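PDB 3M33: uncharacterized protein from Deinococcus radiodurans, which is of unknown function but resembles Rossmann-like methyltransferases and may transfer methyl groups to a substrate not yet identified. Local coordinates for residues L42-G56 with L108-P121. Sequence-based numbering, arbitrary orientation.
Sequences LSRLLTPQTRVLEAG and LGAPFGLIVSRRGP. With SO4 (sulfate ion), chain J; SO4 (sulfate ion), chain F.
L53 lays its CB over the centre of the F112 ring, 3.6 Å from the centroid and 8° off the normal, a CH-pi contact. L53, whose CG stands anti to the backbone N (chi1 178°), brings CD1 to the rim of that face near CZ and CD2 to the rim near CE2, and CD1 also meets CD1 of L108. The opposite ring face takes G109 O, offset toward the rim, while R51 O lies at the edge. Without the ring, as with an alanine at F112, the CB and methyls of L53 would probably be left facing a gap, and G109 O would have no ring beneath it. On the other side of the sheet, CD2 of L114 meets CD1 of L42 (3.7 Å) and CD2 of L46, the two side chains crossing that of L114 at about a right angle; farther along, CG1 of V116 touches CB of E54 (3.8 Å). Parallel strands 51-55 and 114-118 pair V52 with L114, L53 with I115 and E54 with V116. L53 N reaches L114 O at 2.8 Å in a nearly straight bond (172°), V116 N donates to L53 O, and A55 N to V116 O. At the start, where the chain turns a corner at G113, R51 O accepts from both G113 N and L114 N. Beyond the pairing, R118 N donates to a water that lies near E54 OE2 and A55 O, while E54 OE1 is bound by W73. The pair is central to a Rossmann-like sheet, consistent with a methyltransferase fold: strand 72-77 flanks 51-55, strand 136-142 flanks 112-118, and helices 36-45 and 61-66 cover the L114 face, F66 packing on L42 and L46.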
loop_
_atom_site.group_PDB
_atom_site.type_symbol
_atom_site.label_atom_id
_atom_site.label_comp_id
_atom_site.label_asym_id
_atom_site.label_seq_id
_atom_site.Cartn_x
_atom_site.Cartn_y
_atom_site.Cartn_z
ATOM N N LEU A 42 -4.612 8.587 -7.614
ATOM C CA LEU A 42 -5.444 8.724 -6.428
ATOM C C LEU A 42 -5.980 10.153 -6.337
ATOM O O LEU A 42 -7.162 10.382 -6.135
ATOM C CB LEU A 42 -4.639 8.368 -5.180
ATOM C CG LEU A 42 -5.332 8.611 -3.834
ATOM C CD1 LEU A 42 -6.732 7.996 -3.813
ATOM C CD2 LEU A 42 -4.456 8.069 -2.687
ATOM N N SER A 43 -5.090 11.117 -6.516
ATOM C CA SER A 43 -5.478 12.510 -6.457
ATOM C C SER A 43 -6.593 12.843 -7.461
ATOM O O SER A 43 -7.539 13.555 -7.118
ATOM C CB SER A 43 -4.260 13.403 -6.681
ATOM O OG SER A 43 -4.674 14.744 -6.701
ATOM N N ARG A 44 -6.498 12.320 -8.688
ATOM C CA ARG A 44 -7.519 12.583 -9.709
ATOM C C ARG A 44 -8.881 12.025 -9.309
ATOM O O ARG A 44 -9.913 12.555 -9.701
ATOM C CB ARG A 44 -7.120 11.989 -11.075
ATOM C CG ARG A 44 -5.909 12.622 -11.747
ATOM C CD ARG A 44 -5.606 11.907 -13.077
ATOM N NE ARG A 44 -6.514 12.324 -14.151
ATOM C CZ ARG A 44 -7.587 11.646 -14.557
ATOM N NH1 ARG A 44 -7.907 10.478 -14.004
ATOM N NH2 ARG A 44 -8.341 12.136 -15.533
ATOM N N LEU A 45 -8.884 10.939 -8.539
ATOM C CA LEU A 45 -10.131 10.272 -8.145
ATOM C C LEU A 45 -10.871 10.891 -6.943
ATOM O O LEU A 45 -11.984 10.478 -6.624
ATOM C CB LEU A 45 -9.847 8.808 -7.831
ATOM C CG LEU A 45 -9.528 7.928 -9.048
ATOM C CD1 LEU A 45 -8.647 6.766 -8.612
ATOM C CD2 LEU A 45 -10.813 7.432 -9.711
ATOM N N LEU A 46 -10.262 11.855 -6.264
ATOM C CA LEU A 46 -10.863 12.383 -5.033
ATOM C C LEU A 46 -11.643 13.674 -5.286
ATOM O O LEU A 46 -11.112 14.615 -5.865
ATOM C CB LEU A 46 -9.783 12.635 -3.972
ATOM C CG LEU A 46 -9.044 11.373 -3.500
ATOM C CD1 LEU A 46 -7.882 11.713 -2.609
ATOM C CD2 LEU A 46 -10.016 10.468 -2.784
ATOM N N THR A 47 -12.894 13.715 -4.841
ATOM C CA THR A 47 -13.686 14.941 -4.897
ATOM C C THR A 47 -14.349 15.144 -3.541
ATOM O O THR A 47 -14.413 14.203 -2.752
ATOM C CB THR A 47 -14.793 14.853 -5.965
ATOM O OG1 THR A 47 -15.884 14.067 -5.462
ATOM C CG2 THR A 47 -14.248 14.239 -7.245
ATOM N N PRO A 48 -14.861 16.359 -3.271
ATOM C CA PRO A 48 -15.515 16.620 -1.980
ATOM C C PRO A 48 -16.801 15.815 -1.804
ATOM O O PRO A 48 -17.422 15.914 -0.757
ATOM C CB PRO A 48 -15.840 18.121 -2.033
ATOM C CG PRO A 48 -15.002 18.677 -3.136
ATOM C CD PRO A 48 -14.834 17.563 -4.125
ATOM N N GLN A 49 -17.200 15.040 -2.810
ATOM C CA GLN A 49 -18.329 14.126 -2.659
ATOM C C GLN A 49 -17.894 12.665 -2.460
ATOM O O GLN A 49 -18.721 11.810 -2.195
ATOM C CB GLN A 49 -19.260 14.216 -3.877
ATOM C CG GLN A 49 -19.990 15.573 -4.045
ATOM C CD GLN A 49 -19.085 16.727 -4.513
ATOM O OE1 GLN A 49 -18.179 16.539 -5.333
ATOM N NE2 GLN A 49 -19.351 17.931 -4.002
ATOM N N THR A 50 -16.606 12.366 -2.602
ATOM C CA THR A 50 -16.148 10.964 -2.579
ATOM C C THR A 50 -16.087 10.349 -1.182
ATOM O O THR A 50 -15.458 10.908 -0.287
ATOM C CB THR A 50 -14.743 10.835 -3.188
ATOM O OG1 THR A 50 -14.739 11.403 -4.506
ATOM C CG2 THR A 50 -14.323 9.382 -3.245
ATOM N N ARG A 51 -16.729 9.193 -1.011
ATOM C CA ARG A 51 -16.601 8.388 0.202
ATOM C C ARG A 51 -15.523 7.329 0.006
ATOM O O ARG A 51 -15.648 6.451 -0.852
ATOM C CB ARG A 51 -17.918 7.681 0.541
ATOM C CG ARG A 51 -19.173 8.480 0.212
ATOM C CD ARG A 51 -19.570 9.408 1.320
ATOM N NE ARG A 51 -20.218 8.722 2.435
ATOM C CZ ARG A 51 -20.672 9.344 3.522
ATOM N NH1 ARG A 51 -20.550 10.665 3.631
ATOM N NH2 ARG A 51 -21.248 8.652 4.498
ATOM N N VAL A 52 -14.480 7.399 0.821
ATOM C CA VAL A 52 -13.323 6.540 0.645
ATOM C C VAL A 52 -13.226 5.487 1.744
ATOM O O VAL A 52 -13.496 5.766 2.912
ATOM C CB VAL A 52 -12.029 7.362 0.623
ATOM C CG1 VAL A 52 -10.824 6.453 0.336
ATOM C CG2 VAL A 52 -12.126 8.462 -0.421
ATOM N N LEU A 53 -12.862 4.273 1.350
ATOM C CA LEU A 53 -12.441 3.241 2.283
ATOM C C LEU A 53 -10.999 2.855 1.975
ATOM O O LEU A 53 -10.677 2.451 0.848
ATOM C CB LEU A 53 -13.331 2.013 2.177
ATOM C CG LEU A 53 -12.903 0.875 3.108
ATOM C CD1 LEU A 53 -13.193 1.249 4.569
ATOM C CD2 LEU A 53 -13.640 -0.391 2.748
ATOM N N GLU A 54 -10.126 2.993 2.972
ATOM C CA GLU A 54 -8.728 2.614 2.812
ATOM C C GLU A 54 -8.418 1.360 3.604
ATOM O O GLU A 54 -8.570 1.339 4.822
ATOM C CB GLU A 54 -7.796 3.738 3.269
ATOM C CG GLU A 54 -6.333 3.438 2.977
ATOM C CD GLU A 54 -5.353 4.268 3.801
ATOM O OE1 GLU A 54 -5.778 5.167 4.562
ATOM O OE2 GLU A 54 -4.143 4.000 3.686
ATOM N N ALA A 55 -7.988 0.315 2.911
ATOM C CA ALA A 55 -7.583 -0.924 3.569
ATOM C C ALA A 55 -6.118 -0.862 3.996
ATOM O O ALA A 55 -5.231 -0.524 3.199
ATOM C CB ALA A 55 -7.815 -2.125 2.638
ATOM N N GLY A 56 -5.864 -1.172 5.261
ATOM C CA GLY A 56 -4.506 -1.218 5.788
ATOM C C GLY A 56 -3.886 0.154 5.953
ATOM O O GLY A 56 -2.830 0.417 5.372
ATOM N N LEU A 108 -19.053 0.955 9.781
ATOM C CA LEU A 108 -18.082 1.191 8.711
ATOM C C LEU A 108 -18.586 2.267 7.755
ATOM O O LEU A 108 -17.855 3.186 7.409
ATOM C CB LEU A 108 -17.753 -0.093 7.934
ATOM C CG LEU A 108 -16.551 0.080 6.995
ATOM C CD1 LEU A 108 -15.309 0.374 7.807
ATOM C CD2 LEU A 108 -16.319 -1.134 6.097
ATOM N N GLY A 109 -19.843 2.159 7.344
ATOM C CA GLY A 109 -20.452 3.205 6.540
ATOM C C GLY A 109 -20.458 2.993 5.032
ATOM O O GLY A 109 -20.574 3.962 4.280
ATOM N N ALA A 110 -20.331 1.742 4.584
ATOM C CA ALA A 110 -20.562 1.416 3.178
ATOM C C ALA A 110 -21.909 2.017 2.764
ATOM O O ALA A 110 -22.793 2.180 3.607
ATOM C CB ALA A 110 -20.564 -0.104 2.970
ATOM N N PRO A 111 -22.087 2.323 1.464
ATOM C CA PRO A 111 -21.193 2.009 0.347
ATOM C C PRO A 111 -20.161 3.105 0.115
ATOM O O PRO A 111 -20.341 4.234 0.580
ATOM C CB PRO A 111 -22.148 1.940 -0.854
ATOM C CG PRO A 111 -23.377 2.723 -0.437
ATOM C CD PRO A 111 -23.224 3.138 1.011
ATOM N N PHE A 112 -19.089 2.768 -0.600
ATOM C CA PHE A 112 -18.009 3.712 -0.860
ATOM C C PHE A 112 -17.822 3.927 -2.364
ATOM O O PHE A 112 -18.062 3.017 -3.162
ATOM C CB PHE A 112 -16.706 3.185 -0.249
ATOM C CG PHE A 112 -16.751 3.048 1.244
ATOM C CD1 PHE A 112 -16.517 4.153 2.064
ATOM C CD2 PHE A 112 -17.012 1.818 1.832
ATOM C CE1 PHE A 112 -16.560 4.033 3.448
ATOM C CE2 PHE A 112 -17.044 1.681 3.222
ATOM C CZ PHE A 112 -16.826 2.788 4.035
ATOM N N GLY A 113 -17.394 5.126 -2.752
ATOM C CA GLY A 113 -17.092 5.399 -4.147
ATOM C C GLY A 113 -15.655 5.049 -4.512
ATOM O O GLY A 113 -15.309 4.900 -5.685
ATOM N N LEU A 114 -14.805 4.922 -3.503
ATOM C CA LEU A 114 -13.415 4.529 -3.734
ATOM C C LEU A 114 -12.928 3.579 -2.639
ATOM O O LEU A 114 -13.106 3.847 -1.447
ATOM C CB LEU A 114 -12.505 5.767 -3.814
ATOM C CG LEU A 114 -11.006 5.532 -4.004
ATOM C CD1 LEU A 114 -10.747 4.937 -5.382
ATOM C CD2 LEU A 114 -10.238 6.847 -3.840
ATOM N N ILE A 115 -12.316 2.471 -3.048
ATOM C CA ILE A 115 -11.654 1.584 -2.109
ATOM C C ILE A 115 -10.199 1.589 -2.509
ATOM O O ILE A 115 -9.859 1.287 -3.642
ATOM C CB ILE A 115 -12.220 0.152 -2.150
ATOM C CG1 ILE A 115 -13.677 0.126 -1.673
ATOM C CG2 ILE A 115 -11.390 -0.770 -1.296
ATOM C CD1 ILE A 115 -14.656 0.643 -2.706
ATOM N N VAL A 116 -9.328 1.962 -1.589
ATOM C CA VAL A 116 -7.942 2.152 -1.947
ATOM C C VAL A 116 -7.012 1.336 -1.045
ATOM O O VAL A 116 -7.304 1.108 0.138
ATOM C CB VAL A 116 -7.576 3.641 -1.911
ATOM C CG1 VAL A 116 -7.690 4.174 -0.513
ATOM C CG2 VAL A 116 -6.168 3.843 -2.423
ATOM N N SER A 117 -5.901 0.863 -1.605
ATOM C CA SER A 117 -4.931 0.121 -0.805
ATOM C C SER A 117 -3.526 0.328 -1.325
ATOM O O SER A 117 -3.212 -0.083 -2.445
ATOM C CB SER A 117 -5.264 -1.372 -0.830
ATOM O OG SER A 117 -4.268 -2.119 -0.163
ATOM N N ARG A 118 -2.680 0.956 -0.514
ATOM C CA ARG A 118 -1.289 1.133 -0.899
ATOM C C ARG A 118 -0.478 -0.008 -0.303
ATOM O O ARG A 118 -0.126 0.027 0.870
ATOM C CB ARG A 118 -0.741 2.489 -0.427
ATOM C CG ARG A 118 0.718 2.738 -0.870
ATOM C CD ARG A 118 1.400 3.918 -0.137
ATOM N NE ARG A 118 0.718 5.200 -0.346
ATOM C CZ ARG A 118 0.973 6.047 -1.346
ATOM N NH1 ARG A 118 1.894 5.762 -2.277
ATOM N NH2 ARG A 118 0.300 7.190 -1.422
ATOM N N ARG A 119 -0.225 -1.044 -1.098
ATOM C CA ARG A 119 0.558 -2.196 -0.636
ATOM C C ARG A 119 -0.097 -2.881 0.561
ATOM O O ARG A 119 0.570 -3.495 1.401
ATOM C CB ARG A 119 1.994 -1.761 -0.318
ATOM C CG ARG A 119 2.702 -1.145 -1.557
ATOM C CD ARG A 119 3.898 -0.242 -1.201
ATOM N NE ARG A 119 5.001 -0.972 -0.590
ATOM C CZ ARG A 119 6.272 -0.562 -0.563
ATOM N NH1 ARG A 119 6.638 0.595 -1.130
ATOM N NH2 ARG A 119 7.190 -1.325 0.031
ATOM N N GLY A 120 -1.415 -2.767 0.629
ATOM C CA GLY A 120 -2.175 -3.286 1.749
ATOM C C GLY A 120 -2.850 -4.589 1.390
ATOM O O GLY A 120 -2.426 -5.263 0.455
ATOM N N PRO A 121 -3.905 -4.949 2.135
ATOM C CA PRO A 121 -4.670 -6.184 1.902
ATOM C C PRO A 121 -5.238 -6.240 0.491
ATOM O O PRO A 121 -5.601 -5.196 -0.069
ATOM C CB PRO A 121 -5.818 -6.083 2.920
ATOM C CG PRO A 121 -5.274 -5.228 4.022
ATOM C CD PRO A 121 -4.398 -4.204 3.310
HETATM S S SO4 J . -19.204 8.285 -3.597
HETATM O O1 SO4 J . -18.498 8.789 -4.783
HETATM O O2 SO4 J . -20.225 9.249 -3.172
HETATM O O3 SO4 J . -19.859 7.011 -3.911
HETATM O O4 SO4 J . -18.248 8.123 -2.523
HETATM S S SO4 F . 5.248 -4.240 1.548
HETATM O O1 SO4 F . 5.561 -3.125 0.676
HETATM O O2 SO4 F . 5.910 -4.038 2.841
HETATM O O3 SO4 F . 3.799 -4.322 1.723
HETATM O O4 SO4 F . 5.714 -5.492 0.957
HETATM O O HOH W 1 -3.315 1.422 2.327
#